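Aminotransferase class-III (Ochrobactrum anthropi, PDB 5GHG) is an omega-transaminase of class III that probably shuttles amino groups between amines and carbonyl acceptors through a pyridoxal phosphate cofactor, held here in its aminated form. Local coordinates at residues 9-12 with 13-16; 162-165 with 166-169; 356-359 with 360-364. The protein carries 1 engineered substitution. One frame throughout, in Å; residues are numbered along the deposited sequence.

Contact 1. Residues 9-12 with 13-16; sequences EARD and IRYH
Asp-12 and His-16 show how a helix can close by pairing side chains one turn apart. His-16 ND1 donates to Asp-12 OD2 over 2.9 Å with an N-H...O angle of 164°. The carboxylate oxygen lies in the plane of the imidazole, but the ring reaches it on the syn side from well out of the carboxylate's own plane, and the two flat groups stand almost at right angles (88°). CG of His-16 lies opposite its backbone N (chi1 -178°), which turns the ring back toward the aspartate. The main chain makes a matching bond, His-16 N to Asp-12 O at 3.0 Å, so one residue grips the other twice just where the chain leaves helical geometry. The carboxylate is shared further: OD1 accepts from His-18 and OD2 binds Ser-90 of the second subunit. With an asparagine in its place the negative charge would be gone, and the bonds to His-16 and His-18 would probably weaken, leaving both rings less firmly oriented. Two residues back along the helix, Arg-14 NH2 passes 3.8 Å from Ala-10 CB on its way to Pro-5 O, while Arg-11 reaches Asp-96 and Glu-99 of the second subunit. Helix 8-15 thus touches the loops that carry Pro-31 and Val-45 of its own chain and helix 93-104 of the second subunit.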
ATOM      1  N   GLU B   9     -22.499  12.457  -5.258  1.00  4.58           N
ATOM      2  CA  GLU B   9     -22.921  11.070  -5.141  1.00  6.77           C
ATOM      3  C   GLU B   9     -22.978  10.386  -6.516  1.00  7.06           C
ATOM      4  O   GLU B   9     -22.515   9.254  -6.679  1.00  5.14           O
ATOM      5  CB  GLU B   9     -24.287  10.990  -4.447  1.00  6.58           C
ATOM      6  CG  GLU B   9     -24.298  11.411  -2.963  1.00 10.31           C
ATOM      7  CD  GLU B   9     -24.325  12.949  -2.748  1.00 15.39           C
ATOM      8  OE1 GLU B   9     -24.434  13.717  -3.732  1.00 11.82           O
ATOM      9  OE2 GLU B   9     -24.210  13.393  -1.590  1.00 18.11           O
ATOM     10  N   ALA B  10     -23.535  11.071  -7.512  1.00  4.74           N
ATOM     11  CA  ALA B  10     -23.645  10.507  -8.845  1.00  6.71           C
ATOM     12  C   ALA B  10     -22.271  10.291  -9.480  1.00  4.44           C
ATOM     13  O   ALA B  10     -22.043   9.286 -10.153  1.00  3.73           O
ATOM     14  CB  ALA B  10     -24.502  11.409  -9.732  1.00 10.16           C
ATOM     15  N   ARG B  11     -21.350  11.233  -9.291  1.00  4.19           N
ATOM     16  CA  ARG B  11     -20.029  11.085  -9.869  1.00  4.20           C
ATOM     17  C   ARG B  11     -19.241   9.966  -9.183  1.00  4.06           C
ATOM     18  O   ARG B  11     -18.498   9.237  -9.841  1.00  3.56           O
ATOM     19  CB  ARG B  11     -19.267  12.408  -9.820  1.00  5.80           C
ATOM     20  CG  ARG B  11     -19.858  13.433 -10.792  1.00  9.25           C
ATOM     21  CD  ARG B  11     -18.948  14.637 -10.961  1.00 13.96           C
ATOM     22  NE  ARG B  11     -18.960  15.459  -9.777  1.00 13.29           N
ATOM     23  CZ  ARG B  11     -17.882  15.828  -9.088  1.00 12.96           C
ATOM     24  NH1 ARG B  11     -16.688  15.460  -9.471  1.00 10.62           N
ATOM     25  NH2 ARG B  11     -18.027  16.583  -8.021  1.00 13.48           N
ATOM     26  N   ASP B  12     -19.405   9.815  -7.869  1.00  3.90           N
ATOM     27  CA  ASP B  12     -18.800   8.682  -7.177  1.00  4.21           C
ATOM     28  C   ASP B  12     -19.301   7.360  -7.765  1.00  4.06           C
ATOM     29  O   ASP B  12     -18.516   6.445  -8.040  1.00  3.23           O
ATOM     30  CB  ASP B  12     -19.109   8.759  -5.679  1.00  4.72           C
ATOM     31  CG  ASP B  12     -18.358   7.701  -4.872  1.00  6.71           C
ATOM     32  OD1 ASP B  12     -18.910   6.595  -4.701  1.00  7.34           O
ATOM     33  OD2 ASP B  12     -17.202   7.958  -4.431  1.00  5.90           O
ATOM     34  N   ILE B  13     -20.624   7.246  -7.976  1.00  2.82           N
ATOM     35  CA  ILE B  13     -21.180   6.041  -8.561  1.00  3.92           C
ATOM     36  C   ILE B  13     -20.561   5.763  -9.926  1.00  3.34           C
ATOM     37  O   ILE B  13     -20.245   4.616 -10.269  1.00  2.74           O
ATOM     38  CB  ILE B  13     -22.714   6.151  -8.672  1.00  5.24           C
ATOM     39  CG1 ILE B  13     -23.368   6.047  -7.287  1.00  4.61           C
ATOM     40  CG2 ILE B  13     -23.259   5.131  -9.687  1.00  3.39           C
ATOM     41  CD1 ILE B  13     -24.781   6.624  -7.263  1.00  7.36           C
ATOM     42  N   ARG B  14     -20.390   6.807 -10.731  1.00  3.61           N
ATOM     43  CA  ARG B  14     -19.947   6.626 -12.102  1.00  4.45           C
ATOM     44  C   ARG B  14     -18.484   6.192 -12.186  1.00  3.53           C
ATOM     45  O   ARG B  14     -18.122   5.382 -13.053  1.00  2.51           O
ATOM     46  CB  ARG B  14     -20.173   7.918 -12.889  1.00  6.24           C
ATOM     47  CG  ARG B  14     -20.228   7.778 -14.400  1.00 16.04           C
ATOM     48  CD  ARG B  14     -20.713   9.107 -15.010  1.00 20.31           C
ATOM     49  NE  ARG B  14     -21.865   9.591 -14.293  1.00 22.36           N
ATOM     50  CZ  ARG B  14     -22.088  10.859 -13.925  1.00 20.26           C
ATOM     51  NH1 ARG B  14     -21.236  11.825 -14.227  1.00 23.97           N
ATOM     52  NH2 ARG B  14     -23.205  11.153 -13.263  1.00 20.11           N
ATOM     53  N   TYR B  15     -17.622   6.728 -11.317  1.00  2.60           N
ATOM     54  CA  TYR B  15     -16.182   6.654 -11.572  1.00  2.84           C
ATOM     55  C   TYR B  15     -15.351   5.933 -10.527  1.00  2.52           C
ATOM     56  O   TYR B  15     -14.193   5.632 -10.805  1.00  2.00           O
ATOM     57  CB  TYR B  15     -15.601   8.070 -11.736  1.00  3.36           C
ATOM     58  CG  TYR B  15     -16.263   8.839 -12.847  1.00  5.49           C
ATOM     59  CD1 TYR B  15     -16.198   8.374 -14.154  1.00  7.46           C
ATOM     60  CD2 TYR B  15     -16.961  10.023 -12.595  1.00  6.69           C
ATOM     61  CE1 TYR B  15     -16.801   9.074 -15.196  1.00 11.86           C
ATOM     62  CE2 TYR B  15     -17.558  10.730 -13.607  1.00 10.29           C
ATOM     63  CZ  TYR B  15     -17.479  10.245 -14.918  1.00 15.72           C
ATOM     64  OH  TYR B  15     -18.080  10.927 -15.941  1.00 18.65           O
ATOM     65  N   HIS B  16     -15.882   5.661  -9.349  1.00  2.61           N
ATOM     66  CA  HIS B  16     -15.058   5.278  -8.205  1.00  2.73           C
ATOM     67  C   HIS B  16     -15.415   3.862  -7.720  1.00  2.19           C
ATOM     68  O   HIS B  16     -16.518   3.642  -7.204  1.00  2.36           O
ATOM     69  CB  HIS B  16     -15.240   6.287  -7.080  1.00  2.06           C
ATOM     70  CG  HIS B  16     -14.390   6.001  -5.885  1.00  2.72           C
ATOM     71  ND1 HIS B  16     -14.731   6.396  -4.619  1.00  3.53           N
ATOM     72  CD2 HIS B  16     -13.218   5.328  -5.767  1.00  3.64           C
ATOM     73  CE1 HIS B  16     -13.797   5.997  -3.765  1.00  4.91           C
ATOM     74  NE2 HIS B  16     -12.874   5.339  -4.439  1.00  4.46           N
TER

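Contact 2. Residues 162-165 with 166-169; sequences TGLP and NNHR
Asn-167 sets CG beside its own backbone N (chi1 -73°) and Thr-162 sets its methyl anti to its own, and the two side chains meet; His-168, with chi1 -63°, likewise turns its ring back toward residues 162-164. The backbone that carries them folds into two overlapping beta-turns, 164-167 and 165-168, in the loop that leads from helix 156-161 to strand 178-181, at one edge of a mixed seven-stranded sheet. Asn-167 N closes the first turn on Leu-164 O at 3.0 Å. Pro-165 O serves two donors: His-168 N approaches from above the carbonyl plane, whereas Arg-169 N, 2.8 Å away from that oxygen, lies nearly in line with the C=O bond. The side chain of Asn-167 crosses that of Thr-162 at about a right angle, Asn-167 OD1 resting 3.5 Å from Thr-162 CG2, and runs side by side with that of Leu-164. Asn-167 ND2 is held by Tyr-20 OH, and the turn packs on Thr-318, Gly-320 and Ile-316 of the second subunit. Thr-162 OG1 faces elsewhere, binding Ser-158 O together with His-152 N and Gly-153 O of the cofactor pocket; with its side chain about 7 Å from the PMP, this threonine is a second-shell residue. The imidazole of His-168 sends NE2 to Ala-159 O and has Thr-162 O at its edge, 2.8 Å from His-168 NE2, while Leu-164 O sits over the centre of one face of the His-168 ring, 3.9 Å above the plane.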
ATOM      1  N   THR B 162      -4.718 -12.693   7.209  1.00  2.50           N
ATOM      2  CA  THR B 162      -6.057 -12.367   7.671  1.00  2.76           C
ATOM      3  C   THR B 162      -6.917 -13.625   7.714  1.00  3.10           C
ATOM      4  O   THR B 162      -6.806 -14.496   6.846  1.00  4.18           O
ATOM      5  CB  THR B 162      -6.650 -11.316   6.736  1.00  2.80           C
ATOM      6  OG1 THR B 162      -5.879 -10.115   6.875  1.00  2.61           O
ATOM      7  CG2 THR B 162      -8.131 -11.049   7.028  1.00  3.61           C
ATOM      8  N   GLY B 163      -7.741 -13.734   8.753  1.00  2.63           N
ATOM      9  CA  GLY B 163      -8.505 -14.954   8.985  1.00  3.63           C
ATOM     10  C   GLY B 163     -10.004 -14.765   8.863  1.00  5.56           C
ATOM     11  O   GLY B 163     -10.777 -15.416   9.565  1.00  4.08           O
ATOM     12  N   LEU B 164     -10.420 -13.861   7.975  1.00  5.49           N
ATOM     13  CA  LEU B 164     -11.835 -13.554   7.778  1.00  7.45           C
ATOM     14  C   LEU B 164     -12.254 -14.007   6.380  1.00  6.86           C
ATOM     15  O   LEU B 164     -11.529 -13.759   5.403  1.00  5.54           O
ATOM     16  CB  LEU B 164     -12.094 -12.050   7.947  1.00  7.53           C
ATOM     17  CG  LEU B 164     -11.856 -11.508   9.375  1.00  8.05           C
ATOM     18  CD1 LEU B 164     -11.774  -9.997   9.396  1.00  7.88           C
ATOM     19  CD2 LEU B 164     -12.949 -11.992  10.340  1.00  6.96           C
ATOM     20  N   PRO B 165     -13.394 -14.687   6.259  1.00  7.02           N
ATOM     21  CA  PRO B 165     -13.747 -15.302   4.973  1.00  6.39           C
ATOM     22  C   PRO B 165     -13.947 -14.309   3.841  1.00  6.74           C
ATOM     23  O   PRO B 165     -13.606 -14.629   2.691  1.00  6.11           O
ATOM     24  CB  PRO B 165     -15.050 -16.074   5.292  1.00  8.52           C
ATOM     25  CG  PRO B 165     -15.570 -15.469   6.554  1.00 12.71           C
ATOM     26  CD  PRO B 165     -14.345 -15.058   7.328  1.00  9.16           C
ATOM     27  N   ASN B 166     -14.484 -13.127   4.125  1.00  5.34           N
ATOM     28  CA  ASN B 166     -14.641 -12.114   3.084  1.00  6.95           C
ATOM     29  C   ASN B 166     -13.297 -11.740   2.460  1.00  5.20           C
ATOM     30  O   ASN B 166     -13.251 -11.270   1.329  1.00  4.24           O
ATOM     31  CB  ASN B 166     -15.288 -10.853   3.646  1.00 10.96           C
ATOM     32  CG  ASN B 166     -16.761 -11.009   3.937  1.00 18.81           C
ATOM     33  OD1 ASN B 166     -17.405 -11.943   3.478  1.00 16.34           O
ATOM     34  ND2 ASN B 166     -17.313 -10.033   4.682  1.00 20.47           N
ATOM     35  N   ASN B 167     -12.197 -11.894   3.194  1.00  3.40           N
ATOM     36  CA  ASN B 167     -10.901 -11.549   2.624  1.00  3.57           C
ATOM     37  C   ASN B 167     -10.310 -12.663   1.763  1.00  3.16           C
ATOM     38  O   ASN B 167      -9.278 -12.447   1.103  1.00  2.56           O
ATOM     39  CB  ASN B 167      -9.919 -11.182   3.741  1.00  3.36           C
ATOM     40  CG  ASN B 167     -10.240  -9.833   4.347  1.00  4.33           C
ATOM     41  OD1 ASN B 167     -10.941  -9.742   5.349  1.00  5.86           O
ATOM     42  ND2 ASN B 167      -9.741  -8.780   3.729  1.00  5.93           N
ATOM     43  N   HIS B 168     -10.916 -13.844   1.790  1.00  2.06           N
ATOM     44  CA  HIS B 168     -10.449 -15.009   1.035  1.00  2.55           C
ATOM     45  C   HIS B 168     -11.387 -15.426  -0.098  1.00  3.65           C
ATOM     46  O   HIS B 168     -10.918 -15.834  -1.156  1.00  2.98           O
ATOM     47  CB  HIS B 168     -10.247 -16.193   1.981  1.00  3.59           C
ATOM     48  CG  HIS B 168      -9.196 -15.966   3.021  1.00  4.48           C
ATOM     49  ND1 HIS B 168      -9.112 -16.719   4.177  1.00  4.74           N
ATOM     50  CD2 HIS B 168      -8.192 -15.058   3.092  1.00  3.96           C
ATOM     51  CE1 HIS B 168      -8.097 -16.293   4.908  1.00  5.59           C
ATOM     52  NE2 HIS B 168      -7.520 -15.283   4.273  1.00  4.40           N
ATOM     53  N   ARG B 169     -12.697 -15.352   0.106  1.00  3.87           N
ATOM     54  CA  ARG B 169     -13.648 -15.880  -0.873  1.00  4.38           C
ATOM     55  C   ARG B 169     -13.424 -15.324  -2.270  1.00  4.53           C
ATOM     56  O   ARG B 169     -13.379 -14.101  -2.457  1.00  2.76           O
ATOM     57  CB  ARG B 169     -15.081 -15.603  -0.415  1.00  8.41           C
ATOM     58  CG  ARG B 169     -16.136 -16.048  -1.420  1.00 17.31           C
ATOM     59  CD  ARG B 169     -17.259 -16.913  -0.800  1.00 27.47           C
ATOM     60  NE  ARG B 169     -17.930 -16.225   0.287  1.00 18.98           N
ATOM     61  CZ  ARG B 169     -19.239 -15.940   0.332  1.00 23.96           C
ATOM     62  NH1 ARG B 169     -20.044 -16.292  -0.647  1.00 16.78           N
ATOM     63  NH2 ARG B 169     -19.730 -15.272   1.375  1.00 20.00           N
TER

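Contact 3. Residues 356-359 with 360-364; sequences TYMQ and KRLRE
Gln-359 and Arg-363, one turn apart on helix 347-363, illustrate how a long side chain can grip both the side chain and the backbone of a single residue. The arginine is extended from CG to NE, and the chi4 twist at its end brings NH1 back over the glutamine. There Arg-363 NH1 donates to Gln-359 OE1 at 2.7 Å, in the amide plane and on a lone pair, with a nearly straight N-H...O angle of 168°. The same NH1 of Arg-363 gives a second bond to Gln-359 O at 3.1 Å. That carbonyl also takes the usual helical bond from Arg-363 N, and its two donors arrive from opposite faces of its plane. Gln-359 bends at chi2 (-61°) to offer its amide, whose NE2 is spent on Gly-378 O and Ile-380 O; with both ends of the amide engaged, its flip is fixed. Arg-361 behaves quite differently. Bends at chi2 and chi3 fold it alongside Tyr-357, whose ring swings out with CG opposite the backbone N (chi1 179°). Arg-361 CG lies over the ring face, 3.8 Å from its centroid, a CH-pi contact displaced toward the rim. The guanidinium stands almost perpendicular to the ring and presents an edge to the phenol; a bond from Arg-361 NH1 to Tyr-357 OH at 2.9 Å is plausible but doubtful, because the placement of NH1 is less sure. The Arg-361 guanidinium is also paired with Asp-437, a salt bridge through the same NH1, and its NH2 bonds to Ser-441. Met-358 CG touches Leu-362 CD1 at 3.9 Å on the buried side. The helix lies with Met-358, Gln-359 and Leu-362 against strand 380-385, Leu-362 and Arg-363 against strand 371-377, and Tyr-357, Met-358 and Leu-362 against helix 433-455.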
ATOM      1  N   THR B 356     -11.841   3.521  30.938  1.00  8.13           N
ATOM      2  CA  THR B 356     -12.454   2.963  32.134  1.00  8.20           C
ATOM      3  C   THR B 356     -13.935   3.346  32.216  1.00  7.35           C
ATOM      4  O   THR B 356     -14.805   2.500  32.448  1.00  6.24           O
ATOM      5  CB  THR B 356     -11.715   3.446  33.384  1.00 10.06           C
ATOM      6  OG1 THR B 356     -10.382   2.940  33.346  1.00 12.54           O
ATOM      7  CG2 THR B 356     -12.421   2.953  34.642  1.00 14.53           C
ATOM      8  N   TYR B 357     -14.233   4.613  31.984  1.00  6.76           N
ATOM      9  CA  TYR B 357     -15.610   5.065  32.063  1.00  7.27           C
ATOM     10  C   TYR B 357     -16.464   4.446  30.953  1.00  7.20           C
ATOM     11  O   TYR B 357     -17.576   3.974  31.210  1.00  5.14           O
ATOM     12  CB  TYR B 357     -15.651   6.598  32.028  1.00  8.62           C
ATOM     13  CG  TYR B 357     -17.045   7.172  32.079  1.00 10.63           C
ATOM     14  CD1 TYR B 357     -17.857   6.967  33.200  1.00 14.50           C
ATOM     15  CD2 TYR B 357     -17.558   7.901  31.019  1.00 11.64           C
ATOM     16  CE1 TYR B 357     -19.133   7.475  33.262  1.00 11.46           C
ATOM     17  CE2 TYR B 357     -18.842   8.426  31.063  1.00 11.32           C
ATOM     18  CZ  TYR B 357     -19.630   8.215  32.192  1.00 16.00           C
ATOM     19  OH  TYR B 357     -20.908   8.722  32.241  1.00 19.01           O
ATOM     20  N   MET B 358     -15.952   4.420  29.710  1.00  5.92           N
ATOM     21  CA  MET B 358     -16.709   3.816  28.614  1.00  4.28           C
ATOM     22  C   MET B 358     -16.968   2.330  28.852  1.00  5.54           C
ATOM     23  O   MET B 358     -18.078   1.837  28.611  1.00  4.13           O
ATOM     24  CB  MET B 358     -15.979   4.011  27.286  1.00  2.89           C
ATOM     25  CG  MET B 358     -16.701   3.440  26.052  1.00  4.75           C
ATOM     26  SD  MET B 358     -15.751   3.564  24.492  1.00  8.33           S
ATOM     27  CE  MET B 358     -14.612   2.190  24.692  1.00  5.01           C
ATOM     28  N   GLN B 359     -15.949   1.591  29.301  1.00  4.85           N
ATOM     29  CA  GLN B 359     -16.147   0.170  29.573  1.00  6.72           C
ATOM     30  C   GLN B 359     -17.236  -0.039  30.616  1.00  7.25           C
ATOM     31  O   GLN B 359     -18.063  -0.950  30.487  1.00  6.14           O
ATOM     32  CB  GLN B 359     -14.852  -0.490  30.036  1.00  5.60           C
ATOM     33  CG  GLN B 359     -13.698  -0.458  29.050  1.00  5.57           C
ATOM     34  CD  GLN B 359     -13.989  -1.163  27.744  1.00  7.04           C
ATOM     35  OE1 GLN B 359     -14.787  -2.101  27.688  1.00  7.44           O
ATOM     36  NE2 GLN B 359     -13.314  -0.726  26.676  1.00  4.69           N
ATOM     37  N   LYS B 360     -17.247   0.793  31.657  1.00  6.70           N
ATOM     38  CA  LYS B 360     -18.263   0.667  32.708  1.00  8.18           C
ATOM     39  C   LYS B 360     -19.647   1.015  32.177  1.00  7.55           C
ATOM     40  O   LYS B 360     -20.608   0.261  32.389  1.00  6.67           O
ATOM     41  CB  LYS B 360     -17.894   1.561  33.891  1.00 10.35           C
ATOM     42  CG  LYS B 360     -18.924   1.601  35.019  1.00 20.50           C
ATOM     43  CD  LYS B 360     -18.586   2.728  36.008  1.00 25.05           C
ATOM     44  CE  LYS B 360     -19.536   2.742  37.209  1.00 37.76           C
ATOM     45  NZ  LYS B 360     -19.350   1.543  38.091  1.00 37.55           N
ATOM     46  N   ARG B 361     -19.774   2.145  31.470  1.00  5.45           N
ATOM     47  CA  ARG B 361     -21.071   2.523  30.920  1.00  7.21           C
ATOM     48  C   ARG B 361     -21.611   1.472  29.958  1.00  7.48           C
ATOM     49  O   ARG B 361     -22.796   1.125  30.010  1.00  7.16           O
ATOM     50  CB  ARG B 361     -20.983   3.898  30.233  1.00  7.80           C
ATOM     51  CG  ARG B 361     -20.937   5.069  31.223  1.00 10.35           C
ATOM     52  CD  ARG B 361     -22.315   5.280  31.868  1.00 13.03           C
ATOM     53  NE  ARG B 361     -23.363   5.390  30.848  1.00 15.89           N
ATOM     54  CZ  ARG B 361     -23.757   6.531  30.316  1.00 20.31           C
ATOM     55  NH1 ARG B 361     -23.208   7.665  30.734  1.00 24.64           N
ATOM     56  NH2 ARG B 361     -24.708   6.553  29.377  1.00 17.58           N
ATOM     57  N   LEU B 362     -20.758   0.932  29.079  1.00  4.23           N
ATOM     58  CA  LEU B 362     -21.239  -0.072  28.144  1.00  6.74           C
ATOM     59  C   LEU B 362     -21.714  -1.330  28.866  1.00  6.57           C
ATOM     60  O   LEU B 362     -22.695  -1.959  28.459  1.00  5.39           O
ATOM     61  CB  LEU B 362     -20.165  -0.422  27.109  1.00  5.77           C
ATOM     62  CG  LEU B 362     -19.921   0.581  25.980  1.00  7.40           C
ATOM     63  CD1 LEU B 362     -18.680   0.189  25.184  1.00  8.09           C
ATOM     64  CD2 LEU B 362     -21.127   0.704  25.048  1.00  6.14           C
ATOM     65  N   ARG B 363     -21.017  -1.725  29.926  1.00  6.03           N
ATOM     66  CA  ARG B 363     -21.410  -2.943  30.620  1.00  7.63           C
ATOM     67  C   ARG B 363     -22.721  -2.785  31.392  1.00  8.86           C
ATOM     68  O   ARG B 363     -23.354  -3.787  31.725  1.00  8.40           O
ATOM     69  CB  ARG B 363     -20.270  -3.409  31.526  1.00  7.57           C
ATOM     70  CG  ARG B 363     -19.214  -4.172  30.698  1.00  7.54           C
ATOM     71  CD  ARG B 363     -17.947  -4.434  31.462  1.00 10.39           C
ATOM     72  NE  ARG B 363     -16.979  -5.172  30.653  1.00  9.76           N
ATOM     73  CZ  ARG B 363     -16.261  -4.633  29.679  1.00 10.44           C
ATOM     74  NH1 ARG B 363     -16.429  -3.345  29.394  1.00  7.16           N
ATOM     75  NH2 ARG B 363     -15.366  -5.359  29.009  1.00  8.98           N
ATOM     76  N   GLU B 364     -23.156  -1.556  31.649  1.00  9.95           N
ATOM     77  CA  GLU B 364     -24.475  -1.352  32.230  1.00 11.14           C
ATOM     78  C   GLU B 364     -25.593  -1.806  31.299  1.00 13.72           C
ATOM     79  O   GLU B 364     -26.730  -1.946  31.752  1.00 12.38           O
ATOM     80  CB  GLU B 364     -24.671   0.127  32.605  1.00 12.76           C
ATOM     81  CG  GLU B 364     -23.714   0.601  33.684  1.00 18.47           C
ATOM     82  CD  GLU B 364     -23.720   2.115  33.885  1.00 26.70           C
ATOM     83  OE1 GLU B 364     -24.469   2.820  33.184  1.00 25.33           O
ATOM     84  OE2 GLU B 364     -22.960   2.607  34.750  1.00 30.71           O
TER

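All three contacts are local and partly buried, yet their surroundings differ. Contact 2 is the most central, its centre about 15 Å from the centre of the chain and beside the cofactor pocket; contact 1 is the most peripheral, its centre about 29 Å away, and contact 3 falls between at about 20 Å. Contacts 1 and 3 each lie on a helix and contact 2 in a loop, and no two share an element. Contact 1 meets the second subunit through salt bridges, hydrogen bonds and packing, contact 2 through packing, whereas contact 3 joins its helix to strands 371-377 and 380-385 and to helix 433-455 of its own chain. No two touch.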